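Long-range contact in spectinomycin 9-adenylyltransferase (Enterococcus faecalis, PDB 6SXJ), which confers resistance to spectinomycin by transferring the adenylyl group of ATP to the drug's 9-hydroxyl, releasing diphosphate: residues A[65-76]-A[106-117]. Residues are numbered along the deposited sequence; the frame is centred on the assembly and turned at random.
Sequences LIQKIRPISKKI and FIYGEWLQELYE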
ATOM      1  N   LEU A  65      10.672 -15.462  -5.677  1.00 59.12           N
ATOM      2  CA  LEU A  65       9.583 -14.513  -5.879  1.00 59.47           C
ATOM      3  C   LEU A  65      10.119 -13.168  -6.338  1.00 60.19           C
ATOM      4  O   LEU A  65       9.615 -12.575  -7.299  1.00 51.52           O
ATOM      5  CB  LEU A  65       8.777 -14.350  -4.589  1.00 46.46           C
ATOM      6  CG  LEU A  65       7.991 -15.567  -4.112  1.00 52.32           C
ATOM      7  CD1 LEU A  65       7.132 -15.188  -2.920  1.00 51.06           C
ATOM      8  CD2 LEU A  65       7.120 -16.141  -5.239  1.00 57.36           C
ATOM      9  N   ILE A  66      11.150 -12.663  -5.659  1.00 52.72           N
ATOM     10  CA  ILE A  66      11.726 -11.393  -6.078  1.00 55.18           C
ATOM     11  C   ILE A  66      12.251 -11.505  -7.503  1.00 51.21           C
ATOM     12  O   ILE A  66      12.076 -10.596  -8.324  1.00 51.15           O
ATOM     13  CB  ILE A  66      12.840 -10.945  -5.116  1.00 58.16           C
ATOM     14  CG1 ILE A  66      12.287 -10.666  -3.718  1.00 58.04           C
ATOM     15  CG2 ILE A  66      13.519  -9.714  -5.693  1.00 50.13           C
ATOM     16  CD1 ILE A  66      13.371 -10.603  -2.648  1.00 61.96           C
ATOM     17  N   GLN A  67      12.936 -12.605  -7.804  1.00 59.68           N
ATOM     18  CA  GLN A  67      13.531 -12.765  -9.124  1.00 61.55           C
ATOM     19  C   GLN A  67      12.454 -12.828 -10.194  1.00 60.32           C
ATOM     20  O   GLN A  67      12.570 -12.182 -11.240  1.00 57.37           O
ATOM     21  CB  GLN A  67      14.381 -14.033  -9.166  1.00 73.59           C
ATOM     22  CG  GLN A  67      15.862 -13.835  -8.894  1.00 85.13           C
ATOM     23  CD  GLN A  67      16.646 -15.130  -9.046  1.00 95.28           C
ATOM     24  OE1 GLN A  67      16.298 -15.986  -9.862  1.00109.71           O
ATOM     25  NE2 GLN A  67      17.704 -15.279  -8.259  1.00 92.33           N
ATOM     26  N   LYS A  68      11.392 -13.594  -9.941  1.00 56.63           N
ATOM     27  CA  LYS A  68      10.361 -13.802 -10.952  1.00 62.75           C
ATOM     28  C   LYS A  68       9.396 -12.629 -11.039  1.00 58.79           C
ATOM     29  O   LYS A  68       8.837 -12.373 -12.111  1.00 53.33           O
ATOM     30  CB  LYS A  68       9.603 -15.101 -10.656  1.00 68.72           C
ATOM     31  CG  LYS A  68      10.401 -16.379 -10.942  1.00 63.11           C
ATOM     32  CD  LYS A  68      11.153 -16.285 -12.269  1.00 78.58           C
ATOM     33  CE  LYS A  68      12.080 -17.460 -12.486  1.00 85.09           C
ATOM     34  NZ  LYS A  68      11.369 -18.589 -13.140  1.00 90.72           N
ATOM     35  N   ILE A  69       9.193 -11.891  -9.947  1.00 51.02           N
ATOM     36  CA  ILE A  69       8.273 -10.763 -10.040  1.00 52.72           C
ATOM     37  C   ILE A  69       8.944  -9.557 -10.688  1.00 58.42           C
ATOM     38  O   ILE A  69       8.288  -8.769 -11.382  1.00 49.33           O
ATOM     39  CB  ILE A  69       7.703 -10.398  -8.661  1.00 51.09           C
ATOM     40  CG1 ILE A  69       6.832 -11.541  -8.137  1.00 51.85           C
ATOM     41  CG2 ILE A  69       6.900  -9.108  -8.767  1.00 44.73           C
ATOM     42  CD1 ILE A  69       6.166 -11.243  -6.810  1.00 53.45           C
ATOM     43  N   ARG A  70      10.245  -9.392 -10.481  1.00 50.83           N
ATOM     44  CA  ARG A  70      10.898  -8.155 -10.893  1.00 51.24           C
ATOM     45  C   ARG A  70      10.759  -7.858 -12.377  1.00 54.58           C
ATOM     46  O   ARG A  70      10.530  -6.684 -12.721  1.00 54.61           O
ATOM     47  CB  ARG A  70      12.380  -8.208 -10.492  1.00 59.86           C
ATOM     48  CG  ARG A  70      13.254  -7.170 -11.183  1.00 63.57           C
ATOM     49  CD  ARG A  70      14.610  -7.042 -10.492  1.00 69.04           C
ATOM     50  NE  ARG A  70      15.164  -8.352 -10.165  1.00 73.32           N
ATOM     51  CZ  ARG A  70      15.938  -8.600  -9.115  1.00 63.74           C
ATOM     52  NH1 ARG A  70      16.254  -7.623  -8.278  1.00 74.51           N
ATOM     53  NH2 ARG A  70      16.399  -9.826  -8.905  1.00 72.71           N
ATOM     54  N   PRO A  71      10.889  -8.824 -13.292  1.00 59.14           N
ATOM     55  CA  PRO A  71      10.841  -8.481 -14.724  1.00 58.18           C
ATOM     56  C   PRO A  71       9.477  -8.013 -15.191  1.00 62.35           C
ATOM     57  O   PRO A  71       9.391  -7.337 -16.225  1.00 61.01           O
ATOM     58  CB  PRO A  71      11.233  -9.790 -15.427  1.00 56.99           C
ATOM     59  CG  PRO A  71      11.627 -10.763 -14.331  1.00 65.34           C
ATOM     60  CD  PRO A  71      10.990 -10.279 -13.074  1.00 64.12           C
ATOM     61  N   ILE A  72       8.410  -8.351 -14.474  1.00 58.53           N
ATOM     62  CA  ILE A  72       7.057  -8.089 -14.939  1.00 57.77           C
ATOM     63  C   ILE A  72       6.416  -6.935 -14.190  1.00 60.16           C
ATOM     64  O   ILE A  72       5.222  -6.675 -14.363  1.00 50.88           O
ATOM     65  CB  ILE A  72       6.188  -9.350 -14.844  1.00 60.93           C
ATOM     66  CG1 ILE A  72       6.103  -9.841 -13.403  1.00 50.88           C
ATOM     67  CG2 ILE A  72       6.762 -10.456 -15.710  1.00 55.23           C
ATOM     68  CD1 ILE A  72       4.906 -10.740 -13.149  1.00 56.40           C
ATOM     69  N   SER A  73       7.171  -6.241 -13.349  1.00 53.67           N
ATOM     70  CA  SER A  73       6.661  -5.092 -12.625  1.00 46.98           C
ATOM     71  C   SER A  73       7.305  -3.831 -13.174  1.00 45.97           C
ATOM     72  O   SER A  73       8.469  -3.850 -13.580  1.00 46.30           O
ATOM     73  CB  SER A  73       6.946  -5.221 -11.119  1.00 47.00           C
ATOM     74  OG  SER A  73       6.876  -3.976 -10.453  1.00 43.00           O
ATOM     75  N   LYS A  74       6.556  -2.729 -13.140  1.00 46.28           N
ATOM     76  CA  LYS A  74       7.103  -1.445 -13.542  1.00 46.09           C
ATOM     77  C   LYS A  74       8.289  -1.089 -12.651  1.00 54.01           C
ATOM     78  O   LYS A  74       8.310  -1.402 -11.459  1.00 44.78           O
ATOM     79  CB  LYS A  74       6.038  -0.356 -13.437  1.00 42.69           C
ATOM     80  CG  LYS A  74       6.474   1.017 -13.931  1.00 48.99           C
ATOM     81  CD  LYS A  74       5.527   2.100 -13.412  1.00 54.34           C
ATOM     82  CE  LYS A  74       5.851   3.475 -14.004  1.00 62.53           C
ATOM     83  NZ  LYS A  74       4.819   3.941 -14.982  1.00 79.41           N
ATOM     84  N   LYS A  75       9.275  -0.412 -13.234  1.00 51.18           N
ATOM     85  CA  LYS A  75      10.386   0.156 -12.484  1.00 53.54           C
ATOM     86  C   LYS A  75      10.219   1.665 -12.411  1.00 56.35           C
ATOM     87  O   LYS A  75       9.746   2.296 -13.367  1.00 52.99           O
ATOM     88  CB  LYS A  75      11.730  -0.200 -13.115  1.00 56.53           C
ATOM     89  CG  LYS A  75      12.270  -1.549 -12.652  1.00 59.86           C
ATOM     90  CD  LYS A  75      11.739  -2.666 -13.539  1.00 66.25           C
ATOM     91  CE  LYS A  75      12.020  -4.036 -12.942  1.00 62.45           C
ATOM     92  NZ  LYS A  75      11.124  -4.329 -11.793  1.00 56.97           N
ATOM     93  N   ILE A  76      10.613   2.230 -11.266  1.00 56.94           N
ATOM     94  CA  ILE A  76      10.390   3.643 -10.996  1.00 58.95           C
ATOM     95  C   ILE A  76      10.978   4.488 -12.110  1.00 62.07           C
ATOM     96  O   ILE A  76      12.032   4.173 -12.675  1.00 66.78           O
ATOM     97  CB  ILE A  76      11.000   4.032  -9.636  1.00 63.53           C
ATOM     98  CG1 ILE A  76      10.158   3.462  -8.493  1.00 62.91           C
ATOM     99  CG2 ILE A  76      11.116   5.548  -9.527  1.00 64.83           C
ATOM    100  CD1 ILE A  76      10.970   3.136  -7.243  1.00 60.64           C
ATOM    101  N   PHE A 106       6.592 -11.458   4.001  1.00 47.45           N
ATOM    102  CA  PHE A 106       7.325 -11.133   2.790  1.00 47.79           C
ATOM    103  C   PHE A 106       6.638  -9.954   2.130  1.00 46.86           C
ATOM    104  O   PHE A 106       5.415  -9.805   2.215  1.00 49.40           O
ATOM    105  CB  PHE A 106       7.378 -12.329   1.830  1.00 53.87           C
ATOM    106  CG  PHE A 106       7.973 -12.012   0.488  1.00 57.36           C
ATOM    107  CD1 PHE A 106       9.341 -12.046   0.304  1.00 54.62           C
ATOM    108  CD2 PHE A 106       7.160 -11.686  -0.596  1.00 54.18           C
ATOM    109  CE1 PHE A 106       9.897 -11.760  -0.927  1.00 54.91           C
ATOM    110  CE2 PHE A 106       7.710 -11.393  -1.831  1.00 49.24           C
ATOM    111  CZ  PHE A 106       9.084 -11.435  -1.996  1.00 56.28           C
ATOM    112  N   ILE A 107       7.435  -9.121   1.474  1.00 44.40           N
ATOM    113  CA  ILE A 107       6.909  -7.991   0.723  1.00 55.54           C
ATOM    114  C   ILE A 107       7.720  -7.852  -0.554  1.00 58.80           C
ATOM    115  O   ILE A 107       8.950  -7.731  -0.500  1.00 46.66           O
ATOM    116  CB  ILE A 107       6.954  -6.685   1.535  1.00 47.46           C
ATOM    117  CG1 ILE A 107       6.611  -5.487   0.646  1.00 48.06           C
ATOM    118  CG2 ILE A 107       8.329  -6.507   2.176  1.00 61.18           C
ATOM    119  CD1 ILE A 107       5.120  -5.398   0.263  1.00 52.88           C
ATOM    120  N   TYR A 108       7.034  -7.866  -1.699  1.00 42.86           N
ATOM    121  CA  TYR A 108       7.586  -7.342  -2.937  1.00 40.27           C
ATOM    122  C   TYR A 108       7.095  -5.912  -3.102  1.00 41.93           C
ATOM    123  O   TYR A 108       5.890  -5.651  -3.006  1.00 46.45           O
ATOM    124  CB  TYR A 108       7.196  -8.147  -4.184  1.00 49.71           C
ATOM    125  CG  TYR A 108       7.935  -7.595  -5.390  1.00 48.03           C
ATOM    126  CD1 TYR A 108       9.149  -8.137  -5.797  1.00 58.75           C
ATOM    127  CD2 TYR A 108       7.455  -6.489  -6.079  1.00 44.53           C
ATOM    128  CE1 TYR A 108       9.847  -7.609  -6.871  1.00 57.84           C
ATOM    129  CE2 TYR A 108       8.141  -5.960  -7.148  1.00 49.63           C
ATOM    130  CZ  TYR A 108       9.342  -6.516  -7.536  1.00 51.03           C
ATOM    131  OH  TYR A 108      10.027  -5.976  -8.601  1.00 44.60           O
ATOM    132  N   GLY A 109       8.027  -4.997  -3.358  1.00 41.45           N
ATOM    133  CA  GLY A 109       7.721  -3.593  -3.552  1.00 41.55           C
ATOM    134  C   GLY A 109       8.872  -2.892  -4.244  1.00 48.83           C
ATOM    135  O   GLY A 109      10.037  -3.168  -3.936  1.00 52.72           O
ATOM    136  N   GLU A 110       8.570  -1.985  -5.175  1.00 50.22           N
ATOM    137  CA  GLU A 110       9.621  -1.386  -5.985  1.00 51.95           C
ATOM    138  C   GLU A 110      10.481  -0.411  -5.196  1.00 48.45           C
ATOM    139  O   GLU A 110      11.630  -0.184  -5.581  1.00 47.26           O
ATOM    140  CB  GLU A 110       9.016  -0.678  -7.198  1.00 45.07           C
ATOM    141  CG  GLU A 110       8.491  -1.629  -8.266  1.00 53.00           C
ATOM    142  CD  GLU A 110       9.567  -2.535  -8.828  1.00 58.32           C
ATOM    143  OE1 GLU A 110      10.730  -2.089  -8.949  1.00 52.65           O
ATOM    144  OE2 GLU A 110       9.259  -3.708  -9.129  1.00 49.33           O
ATOM    145  N   TRP A 111       9.959   0.179  -4.115  1.00 48.04           N
ATOM    146  CA  TRP A 111      10.789   1.019  -3.254  1.00 54.01           C
ATOM    147  C   TRP A 111      11.934   0.240  -2.625  1.00 49.65           C
ATOM    148  O   TRP A 111      12.847   0.854  -2.065  1.00 55.32           O
ATOM    149  CB  TRP A 111       9.950   1.663  -2.148  1.00 43.05           C
ATOM    150  CG  TRP A 111       9.339   0.677  -1.192  1.00 49.60           C
ATOM    151  CD1 TRP A 111       9.855   0.261  -0.005  1.00 52.72           C
ATOM    152  CD2 TRP A 111       8.092  -0.012  -1.350  1.00 53.52           C
ATOM    153  NE1 TRP A 111       9.013  -0.649   0.586  1.00 47.65           N
ATOM    154  CE2 TRP A 111       7.921  -0.828  -0.217  1.00 51.21           C
ATOM    155  CE3 TRP A 111       7.102  -0.008  -2.337  1.00 54.30           C
ATOM    156  CZ2 TRP A 111       6.806  -1.639  -0.047  1.00 47.72           C
ATOM    157  CZ3 TRP A 111       5.999  -0.814  -2.168  1.00 58.05           C
ATOM    158  CH2 TRP A 111       5.856  -1.619  -1.033  1.00 57.63           C
ATOM    159  N   LEU A 112      11.911  -1.089  -2.719  1.00 52.98           N
ATOM    160  CA  LEU A 112      12.927  -1.958  -2.152  1.00 48.93           C
ATOM    161  C   LEU A 112      13.902  -2.493  -3.196  1.00 50.83           C
ATOM    162  O   LEU A 112      14.757  -3.326  -2.865  1.00 48.12           O
ATOM    163  CB  LEU A 112      12.258  -3.132  -1.435  1.00 47.57           C
ATOM    164  CG  LEU A 112      11.493  -2.892  -0.136  1.00 51.97           C
ATOM    165  CD1 LEU A 112      10.676  -4.128   0.195  1.00 40.19           C
ATOM    166  CD2 LEU A 112      12.459  -2.552   1.002  1.00 46.19           C
ATOM    167  N   GLN A 113      13.800  -2.039  -4.445  1.00 57.31           N
ATOM    168  CA  GLN A 113      14.591  -2.648  -5.511  1.00 60.99           C
ATOM    169  C   GLN A 113      16.087  -2.449  -5.277  1.00 48.89           C
ATOM    170  O   GLN A 113      16.871  -3.395  -5.386  1.00 52.45           O
ATOM    171  CB  GLN A 113      14.166  -2.080  -6.866  1.00 57.08           C
ATOM    172  CG  GLN A 113      14.589  -2.929  -8.061  1.00 54.04           C
ATOM    173  CD  GLN A 113      13.978  -4.307  -8.058  1.00 59.82           C
ATOM    174  OE1 GLN A 113      14.636  -5.291  -7.711  1.00 52.72           O
ATOM    175  NE2 GLN A 113      12.715  -4.395  -8.458  1.00 62.78           N
ATOM    176  N   GLU A 114      16.508  -1.223  -4.968  1.00 55.59           N
ATOM    177  CA  GLU A 114      17.927  -0.983  -4.708  1.00 60.17           C
ATOM    178  C   GLU A 114      18.457  -1.958  -3.668  1.00 53.53           C
ATOM    179  O   GLU A 114      19.518  -2.566  -3.844  1.00 62.80           O
ATOM    180  CB  GLU A 114      18.142   0.451  -4.244  1.00 61.04           C
ATOM    181  CG  GLU A 114      18.105   1.468  -5.359  1.00 66.78           C
ATOM    182  CD  GLU A 114      18.542   2.842  -4.894  1.00 78.61           C
ATOM    183  OE1 GLU A 114      19.419   3.442  -5.553  1.00 68.37           O
ATOM    184  OE2 GLU A 114      18.007   3.319  -3.866  1.00 85.64           O
ATOM    185  N   LEU A 115      17.698  -2.152  -2.590  1.00 56.61           N
ATOM    186  CA  LEU A 115      18.099  -3.108  -1.567  1.00 51.31           C
ATOM    187  C   LEU A 115      18.056  -4.536  -2.089  1.00 59.39           C
ATOM    188  O   LEU A 115      18.920  -5.348  -1.741  1.00 62.43           O
ATOM    189  CB  LEU A 115      17.198  -2.971  -0.351  1.00 52.18           C
ATOM    190  CG  LEU A 115      17.523  -1.850   0.633  1.00 52.69           C
ATOM    191  CD1 LEU A 115      17.503  -0.480  -0.001  1.00 57.20           C
ATOM    192  CD2 LEU A 115      16.494  -1.979   1.752  1.00 45.50           C
ATOM    193  N   TYR A 116      17.036  -4.880  -2.883  1.00 60.94           N
ATOM    194  CA  TYR A 116      17.017  -6.197  -3.508  1.00 60.56           C
ATOM    195  C   TYR A 116      18.330  -6.453  -4.241  1.00 57.12           C
ATOM    196  O   TYR A 116      18.919  -7.538  -4.138  1.00 52.84           O
ATOM    197  CB  TYR A 116      15.840  -6.314  -4.483  1.00 57.26           C
ATOM    198  CG  TYR A 116      14.456  -6.388  -3.856  1.00 54.00           C
ATOM    199  CD1 TYR A 116      14.260  -6.913  -2.583  1.00 51.98           C
ATOM    200  CD2 TYR A 116      13.343  -5.934  -4.552  1.00 54.74           C
ATOM    201  CE1 TYR A 116      12.992  -6.981  -2.025  1.00 58.01           C
ATOM    202  CE2 TYR A 116      12.073  -5.997  -4.003  1.00 49.81           C
ATOM    203  CZ  TYR A 116      11.898  -6.527  -2.752  1.00 50.12           C
ATOM    204  OH  TYR A 116      10.627  -6.586  -2.222  1.00 50.10           O
ATOM    205  N   GLU A 117      18.807  -5.451  -4.983  1.00 54.96           N
ATOM    206  CA  GLU A 117      20.056  -5.586  -5.720  1.00 67.20           C
ATOM    207  C   GLU A 117      21.238  -5.796  -4.785  1.00 69.27           C
ATOM    208  O   GLU A 117      22.236  -6.408  -5.181  1.00 75.00           O
ATOM    209  CB  GLU A 117      20.291  -4.346  -6.589  1.00 74.52           C
ATOM    210  CG  GLU A 117      19.168  -4.031  -7.573  1.00 76.06           C
ATOM    211  CD  GLU A 117      19.008  -5.092  -8.652  1.00 90.95           C
ATOM    212  OE1 GLU A 117      18.037  -5.011  -9.437  1.00 83.86           O
ATOM    213  OE2 GLU A 117      19.852  -6.010  -8.717  1.00109.76           O
TER
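Arg70 and Gln113 join two pieces of the nucleotidyltransferase fold, the C-terminal part of helix 59-69 with the loop after it, and the end of strand 103-108 with the turn and helix that follow. They illustrate how apolar helix-on-sheet packing gives way to a polar cluster where the chain leaves the helix. At the apolar end Leu65 CD1 lies over one face of Phe106, while Ile66 CG1 meets that ring at its edge. Ile66 CG2 makes a CH-pi contact over Tyr116, and Ile69 CG2 another, 3.5 Å from the ring centroid of Tyr108 and almost on its normal. Arg70 carries the contact outward: its CB is 3.8 Å from Tyr108 OH, CG passes Gln113 NE2 at 3.9 Å, and CD lies 3.3 Å from Gln113 OE1. A bend at chi3 (44°) leads NE and CZ past that oxygen, and NH1 donates to OE1 at 2.9 Å in a bent bond (143°), guanidinium and amide planes 43° apart. Glu117 OE1, 3.4 Å from NH1, pairs through charge alone, well out of the guanidinium plane. Beyond, Gln113 NE2 donates to OE1 of the buried Glu110 carboxylate; Ser73 OG approaches OE2. Lys75 NZ pairs with OE2 at 3.3 Å while donating to Arg70 O at 2.6 Å.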